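Local coordinates for oligopeptide-binding protein AppA (Bacillus subtilis, PDB 1XOC), which binds oligopeptides, a nonapeptide in this structure, as the receptor of an oligopeptide permease that imports tetra- and pentapeptides, at residues V103-S108 and A157-H162; D280-Q285 and L339-W344; L291-I296 and P482-Y487. All coordinates share one frame; numbering follows the deposited sequence. Where two conformers were deposited one is given.

Interaction 1 of 3, residues V103-S108 and A157-H162; sequences VVFTYS and AILPKH. With ZN (zinc ion), chain C.
T106 and L159 lie 5.8 Å apart between CA atoms where the last turns of helix 100-108 pass the irregular chain A157-P160, which leads into the short helix 161-164. One hydrogen bond joins these two residues: L159 N donates to T106 OG1 over 2.9 Å, close to straight at 163°. The hydroxyl sits beside its own backbone N (chi1 -59°) and also hydrogen-bonds to D102 O, one turn back in its own helix, which fixes it while it accepts from the loop. T106 CG2, on the branch anti to that N, rests 3.3 Å from A157 O.

This helix lies on the antiparallel sheet containing strands 126-133 and 136-141, where Y107 meets F139 edge-to-face, consistent with the small extra domain of OppA-like peptide receptors. I158 CD1 reaches the rim of the Y107 ring at CE1, 3.9 Å away, and also touches V103 CG2. F105 packs further along the loop, against L159 and K161. Its ring edge points at L159 O, with CE2 4.0 Å from L159 CB, while its CB packs 3.9 Å from the CB of K161, whose extended chain then leads away. D102 OD1 accepts from K161 N at the start of helix 161-164. One residue on, H162 ND1 holds a zinc ion at 2.2 Å, five waters completing six ligands, and D94 hydrogen-bonds the other ring nitrogen, NE2.

Interaction 2 of 3, residues D280-Q285 and L339-W344; sequences DKKVRQ and LAEAGW
K282 reaches from helix 281-289 to the C-terminal end of helix 332-341, crossing the E341 side chain at about a right angle. CG leaves anti to the backbone N (chi1 -156°), and bends at chi3 and chi4 carry NZ to 3.3 Å from E341 OE1, a salt bridge whose hydrogen bond is weak. The stronger partner of the ammonium group is M338 O, a carbonyl in the last turn of the same helix. E341 likewise has a second partner, Q337 NE2, at its other carboxylate oxygen, OE2.

D280 divides its two oxygens between the helices. As N-cap of helix 281-289 it accepts from K282 N at OD1, 3.0 Å away, the amide approaching from above the carboxylate plane. OD2 takes a water at 2.6 Å, and that water also donates to A342 O over 2.8 Å. K355 NZ is a further donor to this carbonyl. Just beyond, G343, with a phi of 99°, turns the chain in a Schellman motif: G343 N returns to A340 O and W344 N to L339 O, so two carbonyls of the final turn are paired within the motif itself.

The apolar part of the contact is V283 CG2, which touches A342 CB at 3.9 Å, the pyrrole part of W344 and L339 CD2. The chemistry pairs opposite helix ends: an aspartate at the start of one and a lysine amino group at the finish of the other, an arrangement likely to be favourable for both helix dipoles.

Interaction 3 of 3, residues L291-I296 and P482-Y487; sequences LDRESI and PYTFLY
R293 and T484 meet where the first turn of helix 293-300 packs on strand 483-496 in the large mixed sheet, which shows a classic beta bulge at L486 and Y487 facing V267. The tight part of the contact is the arginine. Its CG lies beside the backbone N, and the bend at chi3 (-70°) folds the guanidinium round so that NH1 donates to F485 O over 3.0 Å at 152°. The donor comes in tilted from the carbonyl plane, and the oxygen sits near the edge of the guanidinium group. R293 CD lies 3.1 Å from the same oxygen, so the side chain curls round it, CD before the bend and NH1 at the tip. The stem is lined with carbon: CD rests 4.0 Å from T484 CG2 and CG 4.1 Å from L486 CD2, while L291 CD1 also touches that threonine methyl. T484 turns its hydroxyl elsewhere, to T288 OG1 and W271 NE1. Were R293 cut back to an alanine, F485 O would probably lose this donor and a gap would open beside T484 CG2 and L486 CD2, where CG and CD now lie.

Packing is looser toward the ends. I296 CD1 comes no nearer than 4.6 Å, to L486 CD2, and Y487 keeps its distance too, packing instead against the backbone of the bound peptide. On the outer face of the helix start E294 is exposed and points away, while D292 serves as N-cap. Its OD2 accepts from S295 N at 3.1 Å, the amide standing above the carboxylate plane.

Overall arrangement
Interaction 1 closes in the chain before the other two open, and it lies on the opposite side of the molecule's centre: its own centre is about 42 Å from that of interaction 3 and about 49 Å from that of interaction 2. Its helix 100-108 packs on the five-stranded antiparallel sheet. Interactions 2 and 3 are neighbours, about 18 Å between centres, and their segments alternate along the sequence. Helices 281-289 and 293-300 follow each other directly, and R284 NE touches P482 CA at 3.9 Å. Together they connect consecutive helices to helix 332-341 and to strand 483-496, so chain remote in sequence is joined, probably in one lobe.

Interaction 1 of 3, residues V103-S108 and A157-H162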
# COMPACT_ATOMS: atom_id res chain seq x y z
N VAL A 103 -7.80 -12.49 -19.67
CA VAL A 103 -7.87 -12.83 -18.26
C VAL A 103 -7.02 -14.06 -17.95
O VAL A 103 -6.29 -14.11 -16.95
CB VAL A 103 -9.37 -13.06 -17.83
CG1 VAL A 103 -9.51 -13.56 -16.38
CG2 VAL A 103 -10.22 -11.81 -18.05
N VAL A 104 -7.11 -15.07 -18.80
CA VAL A 104 -6.30 -16.27 -18.65
C VAL A 104 -4.80 -15.91 -18.76
O VAL A 104 -4.00 -16.37 -17.96
CB VAL A 104 -6.69 -17.38 -19.68
CG1 VAL A 104 -5.69 -18.55 -19.57
CG2 VAL A 104 -8.12 -17.83 -19.45
N PHE A 105 -4.46 -15.09 -19.74
CA PHE A 105 -3.09 -14.64 -19.88
C PHE A 105 -2.60 -13.97 -18.60
O PHE A 105 -1.57 -14.33 -18.08
CB PHE A 105 -2.98 -13.68 -21.06
CG PHE A 105 -1.73 -12.85 -21.06
CD1 PHE A 105 -0.51 -13.44 -21.17
CD2 PHE A 105 -1.79 -11.49 -20.92
CE1 PHE A 105 0.61 -12.69 -21.16
CE2 PHE A 105 -0.65 -10.75 -20.90
CZ PHE A 105 0.54 -11.35 -21.02
N THR A 106 -3.35 -12.99 -18.12
CA THR A 106 -2.89 -12.15 -17.02
C THR A 106 -2.69 -12.97 -15.76
O THR A 106 -1.65 -12.88 -15.13
CB THR A 106 -3.86 -11.00 -16.76
OG1 THR A 106 -4.00 -10.21 -17.95
CG2 THR A 106 -3.38 -10.14 -15.64
N TYR A 107 -3.67 -13.79 -15.39
CA TYR A 107 -3.53 -14.52 -14.14
C TYR A 107 -2.59 -15.72 -14.23
O TYR A 107 -2.13 -16.22 -13.18
CB TYR A 107 -4.89 -15.04 -13.69
CG TYR A 107 -5.80 -14.04 -13.02
CD1 TYR A 107 -6.56 -13.13 -13.75
CD2 TYR A 107 -5.87 -13.98 -11.63
CE1 TYR A 107 -7.41 -12.21 -13.11
CE2 TYR A 107 -6.75 -13.07 -10.99
CZ TYR A 107 -7.49 -12.20 -11.74
OH TYR A 107 -8.29 -11.31 -11.07
N SER A 108 -2.25 -16.16 -15.45
CA SER A 108 -1.28 -17.24 -15.65
C SER A 108 0.17 -16.79 -15.47
O SER A 108 1.04 -17.60 -15.16
CB SER A 108 -1.45 -17.86 -17.04
OG SER A 108 -2.69 -18.57 -17.08
N ALA A 157 -5.06 -6.18 -12.58
CA ALA A 157 -5.38 -5.44 -13.80
C ALA A 157 -5.29 -6.33 -15.01
O ALA A 157 -4.27 -6.99 -15.20
CB ALA A 157 -4.41 -4.26 -13.99
N ILE A 158 -6.34 -6.33 -15.85
CA ILE A 158 -6.38 -7.21 -17.01
C ILE A 158 -5.54 -6.61 -18.16
O ILE A 158 -5.78 -5.48 -18.65
CB ILE A 158 -7.87 -7.53 -17.44
CG1 ILE A 158 -8.67 -8.14 -16.28
CG2 ILE A 158 -7.85 -8.43 -18.62
CD1 ILE A 158 -8.04 -9.31 -15.61
N LEU A 159 -4.57 -7.41 -18.61
CA LEU A 159 -3.64 -6.99 -19.66
C LEU A 159 -4.01 -7.58 -21.02
O LEU A 159 -4.60 -8.66 -21.09
CB LEU A 159 -2.23 -7.42 -19.29
CG LEU A 159 -1.69 -6.97 -17.93
CD1 LEU A 159 -0.34 -7.63 -17.67
CD2 LEU A 159 -1.55 -5.47 -17.87
N PRO A 160 -3.65 -6.89 -22.12
CA PRO A 160 -3.95 -7.36 -23.46
C PRO A 160 -2.98 -8.43 -23.99
O PRO A 160 -1.81 -8.14 -24.29
CB PRO A 160 -3.86 -6.08 -24.30
CG PRO A 160 -2.92 -5.23 -23.58
CD PRO A 160 -3.06 -5.55 -22.13
N LYS A 161 -3.48 -9.65 -24.14
CA LYS A 161 -2.69 -10.74 -24.64
C LYS A 161 -2.20 -10.46 -26.06
O LYS A 161 -1.09 -10.85 -26.44
CB LYS A 161 -3.45 -12.05 -24.62
CG LYS A 161 -2.62 -13.24 -24.98
CD LYS A 161 -3.42 -14.53 -24.91
CE LYS A 161 -2.58 -15.72 -25.25
NZ LYS A 161 -3.38 -17.00 -25.38
N HIS A 162 -3.01 -9.79 -26.87
CA HIS A 162 -2.60 -9.53 -28.24
C HIS A 162 -1.45 -8.56 -28.32
O HIS A 162 -0.84 -8.39 -29.39
CB HIS A 162 -3.77 -9.04 -29.11
CG HIS A 162 -4.42 -7.79 -28.62
ND1 HIS A 162 -5.64 -7.81 -27.96
CD2 HIS A 162 -4.06 -6.49 -28.70
CE1 HIS A 162 -5.99 -6.57 -27.66
NE2 HIS A 162 -5.04 -5.75 -28.08
ZN ZN C . -7.20 -9.42 -27.81
O HOH W 1 -6.04 -10.46 -26.55
O HOH W 2 -8.22 -11.40 -28.07
O HOH W 3 -8.76 -8.53 -29.00
O HOH W 4 -6.70 -10.64 -29.56
O HOH W 5 -8.11 -8.66 -26.33

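Interaction 2 of 3, residues D280-Q285 and L339-W344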
# COMPACT_ATOMS: atom_id res chain seq x y z
N ASP A 280 17.51 -9.17 17.87
CA ASP A 280 17.02 -9.54 19.20
C ASP A 280 15.67 -8.88 19.46
O ASP A 280 15.55 -7.65 19.42
CB ASP A 280 18.02 -9.09 20.27
CG ASP A 280 17.68 -9.59 21.69
OD1 ASP A 280 16.63 -10.23 21.91
OD2 ASP A 280 18.49 -9.33 22.60
N LYS A 281 14.66 -9.70 19.72
CA LYS A 281 13.33 -9.21 20.08
C LYS A 281 13.37 -8.20 21.22
O LYS A 281 12.65 -7.20 21.20
CB LYS A 281 12.44 -10.38 20.51
CG LYS A 281 11.07 -9.97 21.01
CD LYS A 281 10.22 -11.19 21.38
CE LYS A 281 10.38 -11.57 22.83
NZ LYS A 281 9.55 -12.74 23.19
N LYS A 282 14.20 -8.46 22.24
CA LYS A 282 14.24 -7.57 23.41
C LYS A 282 14.75 -6.17 23.05
O LYS A 282 14.27 -5.17 23.59
CB LYS A 282 15.05 -8.18 24.55
CG LYS A 282 14.63 -7.61 25.89
CD LYS A 282 15.08 -8.47 27.05
CE LYS A 282 16.37 -7.97 27.58
NZ LYS A 282 16.17 -6.55 27.94
N VAL A 283 15.70 -6.11 22.12
CA VAL A 283 16.19 -4.83 21.60
C VAL A 283 15.07 -4.08 20.87
O VAL A 283 14.85 -2.89 21.13
CB VAL A 283 17.45 -5.01 20.71
CG1 VAL A 283 17.78 -3.74 19.89
CG2 VAL A 283 18.64 -5.42 21.58
N ARG A 284 14.36 -4.76 19.97
CA ARG A 284 13.23 -4.13 19.27
C ARG A 284 12.16 -3.62 20.24
O ARG A 284 11.66 -2.51 20.09
CB ARG A 284 12.61 -5.07 18.24
CG ARG A 284 13.55 -5.43 17.13
CD ARG A 284 12.83 -6.07 15.98
NE ARG A 284 12.04 -7.24 16.39
CZ ARG A 284 12.50 -8.49 16.45
NH1 ARG A 284 13.76 -8.77 16.13
NH2 ARG A 284 11.71 -9.47 16.85
N GLN A 285 11.86 -4.41 21.27
CA GLN A 285 10.92 -3.97 22.31
C GLN A 285 11.44 -2.73 23.05
O GLN A 285 10.67 -1.84 23.40
CB GLN A 285 10.67 -5.09 23.31
CG GLN A 285 9.91 -6.30 22.77
CD GLN A 285 9.77 -7.41 23.78
OE1 GLN A 285 8.90 -8.26 23.64
NE2 GLN A 285 10.64 -7.41 24.79
N LEU A 339 17.97 -2.66 27.37
CA LEU A 339 19.15 -2.71 26.51
C LEU A 339 20.37 -3.25 27.26
O LEU A 339 21.15 -4.01 26.69
CB LEU A 339 19.45 -1.34 25.92
CG LEU A 339 18.45 -0.92 24.84
CD1 LEU A 339 18.57 0.54 24.55
CD2 LEU A 339 18.66 -1.74 23.58
N ALA A 340 20.50 -2.86 28.52
CA ALA A 340 21.57 -3.37 29.39
C ALA A 340 21.41 -4.88 29.58
O ALA A 340 22.38 -5.63 29.42
CB ALA A 340 21.55 -2.66 30.73
N GLU A 341 20.19 -5.31 29.89
CA GLU A 341 19.87 -6.74 29.99
C GLU A 341 20.20 -7.50 28.70
O GLU A 341 20.63 -8.65 28.74
CB GLU A 341 18.39 -6.95 30.36
CG GLU A 341 18.07 -6.70 31.84
CD GLU A 341 16.57 -6.49 32.13
OE1 GLU A 341 15.72 -6.63 31.21
OE2 GLU A 341 16.25 -6.18 33.31
N ALA A 342 20.02 -6.84 27.55
CA ALA A 342 20.33 -7.42 26.24
C ALA A 342 21.82 -7.33 25.86
O ALA A 342 22.19 -7.69 24.75
CB ALA A 342 19.48 -6.78 25.15
N GLY A 343 22.66 -6.84 26.77
CA GLY A 343 24.11 -6.81 26.55
C GLY A 343 24.70 -5.50 26.08
O GLY A 343 25.91 -5.40 25.87
N TRP A 344 23.87 -4.47 25.93
CA TRP A 344 24.32 -3.17 25.44
C TRP A 344 24.65 -2.23 26.59
O TRP A 344 23.82 -2.00 27.47
CB TRP A 344 23.27 -2.54 24.52
CG TRP A 344 23.15 -3.26 23.24
CD1 TRP A 344 22.28 -4.27 22.95
CD2 TRP A 344 23.94 -3.06 22.06
NE1 TRP A 344 22.48 -4.71 21.66
CE2 TRP A 344 23.49 -3.98 21.09
CE3 TRP A 344 24.98 -2.18 21.72
CZ2 TRP A 344 24.05 -4.06 19.81
CZ3 TRP A 344 25.53 -2.26 20.45
CH2 TRP A 344 25.05 -3.19 19.50
O HOH W 6 21.04 -8.91 22.48

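Interaction 3 of 3, residues L291-I296 and P482-Y487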
# COMPACT_ATOMS: atom_id res chain seq x y z
N LEU A 291 10.58 5.29 22.66
CA LEU A 291 9.95 6.29 21.81
C LEU A 291 8.62 6.77 22.38
O LEU A 291 7.71 5.98 22.66
CB LEU A 291 9.77 5.77 20.39
CG LEU A 291 11.06 5.42 19.65
CD1 LEU A 291 10.79 4.64 18.37
CD2 LEU A 291 11.91 6.69 19.39
N ASP A 292 8.52 8.08 22.54
CA ASP A 292 7.34 8.72 23.08
C ASP A 292 6.36 8.92 21.93
O ASP A 292 6.25 10.01 21.35
CB ASP A 292 7.71 10.06 23.73
CG ASP A 292 6.56 10.68 24.51
OD1 ASP A 292 6.83 11.62 25.29
OD2 ASP A 292 5.40 10.22 24.33
N ARG A 293 5.66 7.85 21.59
CA ARG A 293 4.78 7.88 20.41
C ARG A 293 3.60 8.85 20.55
O ARG A 293 3.15 9.45 19.58
CB ARG A 293 4.33 6.46 20.06
CG ARG A 293 5.44 5.61 19.44
CD ARG A 293 5.00 4.21 19.14
NE ARG A 293 4.82 3.51 20.38
CZ ARG A 293 3.99 2.48 20.57
NH1 ARG A 293 3.22 2.00 19.60
NH2 ARG A 293 3.95 1.94 21.77
N GLU A 294 3.12 9.07 21.77
CA GLU A 294 2.06 10.06 21.98
C GLU A 294 2.57 11.47 21.68
O GLU A 294 1.89 12.29 21.05
CB GLU A 294 1.50 9.95 23.39
CG GLU A 294 1.05 8.54 23.74
CD GLU A 294 -0.39 8.47 24.12
OE1 GLU A 294 -0.69 8.50 25.34
OE2 GLU A 294 -1.23 8.43 23.18
N SER A 295 3.79 11.77 22.13
CA SER A 295 4.41 13.05 21.83
C SER A 295 4.65 13.23 20.33
O SER A 295 4.50 14.32 19.79
CB SER A 295 5.71 13.20 22.61
OG SER A 295 6.41 14.38 22.24
N ILE A 296 5.04 12.15 19.65
CA ILE A 296 5.21 12.18 18.19
C ILE A 296 3.91 12.64 17.52
O ILE A 296 3.92 13.56 16.71
CB ILE A 296 5.68 10.81 17.63
CG1 ILE A 296 7.18 10.66 17.92
CG2 ILE A 296 5.37 10.69 16.12
CD1 ILE A 296 7.73 9.29 17.67
N PRO A 482 8.22 -6.62 15.24
CA PRO A 482 9.02 -6.57 14.01
C PRO A 482 9.06 -5.13 13.47
O PRO A 482 10.02 -4.74 12.78
CB PRO A 482 8.26 -7.50 13.08
CG PRO A 482 6.83 -7.49 13.60
CD PRO A 482 6.98 -7.40 15.07
N TYR A 483 8.01 -4.38 13.78
CA TYR A 483 7.94 -2.94 13.57
C TYR A 483 7.70 -2.27 14.92
O TYR A 483 7.16 -2.89 15.84
CB TYR A 483 6.72 -2.54 12.73
CG TYR A 483 6.54 -3.11 11.33
CD1 TYR A 483 7.57 -3.67 10.60
CD2 TYR A 483 5.28 -3.06 10.72
CE1 TYR A 483 7.37 -4.13 9.30
CE2 TYR A 483 5.07 -3.52 9.42
CZ TYR A 483 6.10 -4.05 8.71
OH TYR A 483 5.85 -4.51 7.43
N THR A 484 8.06 -0.98 15.00
CA THR A 484 7.45 -0.06 15.94
C THR A 484 6.26 0.55 15.22
O THR A 484 6.40 1.29 14.25
CB THR A 484 8.44 1.03 16.42
OG1 THR A 484 9.48 0.39 17.16
CG2 THR A 484 7.79 2.00 17.29
N PHE A 485 5.07 0.25 15.71
CA PHE A 485 3.88 0.78 15.11
C PHE A 485 3.75 2.22 15.58
O PHE A 485 3.90 2.49 16.76
CB PHE A 485 2.66 -0.08 15.50
CG PHE A 485 2.75 -1.47 14.97
CD1 PHE A 485 3.26 -2.50 15.77
CD2 PHE A 485 2.39 -1.76 13.67
CE1 PHE A 485 3.41 -3.79 15.26
CE2 PHE A 485 2.53 -3.03 13.17
CZ PHE A 485 3.03 -4.06 13.96
N LEU A 486 3.49 3.16 14.67
CA LEU A 486 3.48 4.58 15.02
C LEU A 486 2.07 5.15 15.14
O LEU A 486 1.67 5.55 16.22
CB LEU A 486 4.37 5.41 14.07
CG LEU A 486 5.90 5.18 14.11
CD1 LEU A 486 6.54 6.00 12.99
CD2 LEU A 486 6.52 5.48 15.47
N TYR A 487 1.31 5.20 14.05
CA TYR A 487 -0.04 5.74 14.11
C TYR A 487 -0.94 5.30 12.96
O TYR A 487 -0.48 4.82 11.95
CB TYR A 487 -0.03 7.26 14.20
CG TYR A 487 0.74 7.92 13.09
CD1 TYR A 487 2.10 8.08 13.19
CD2 TYR A 487 0.11 8.38 11.95
CE1 TYR A 487 2.82 8.65 12.21
CE2 TYR A 487 0.85 8.98 10.94
CZ TYR A 487 2.20 9.10 11.09
OH TYR A 487 2.98 9.69 10.12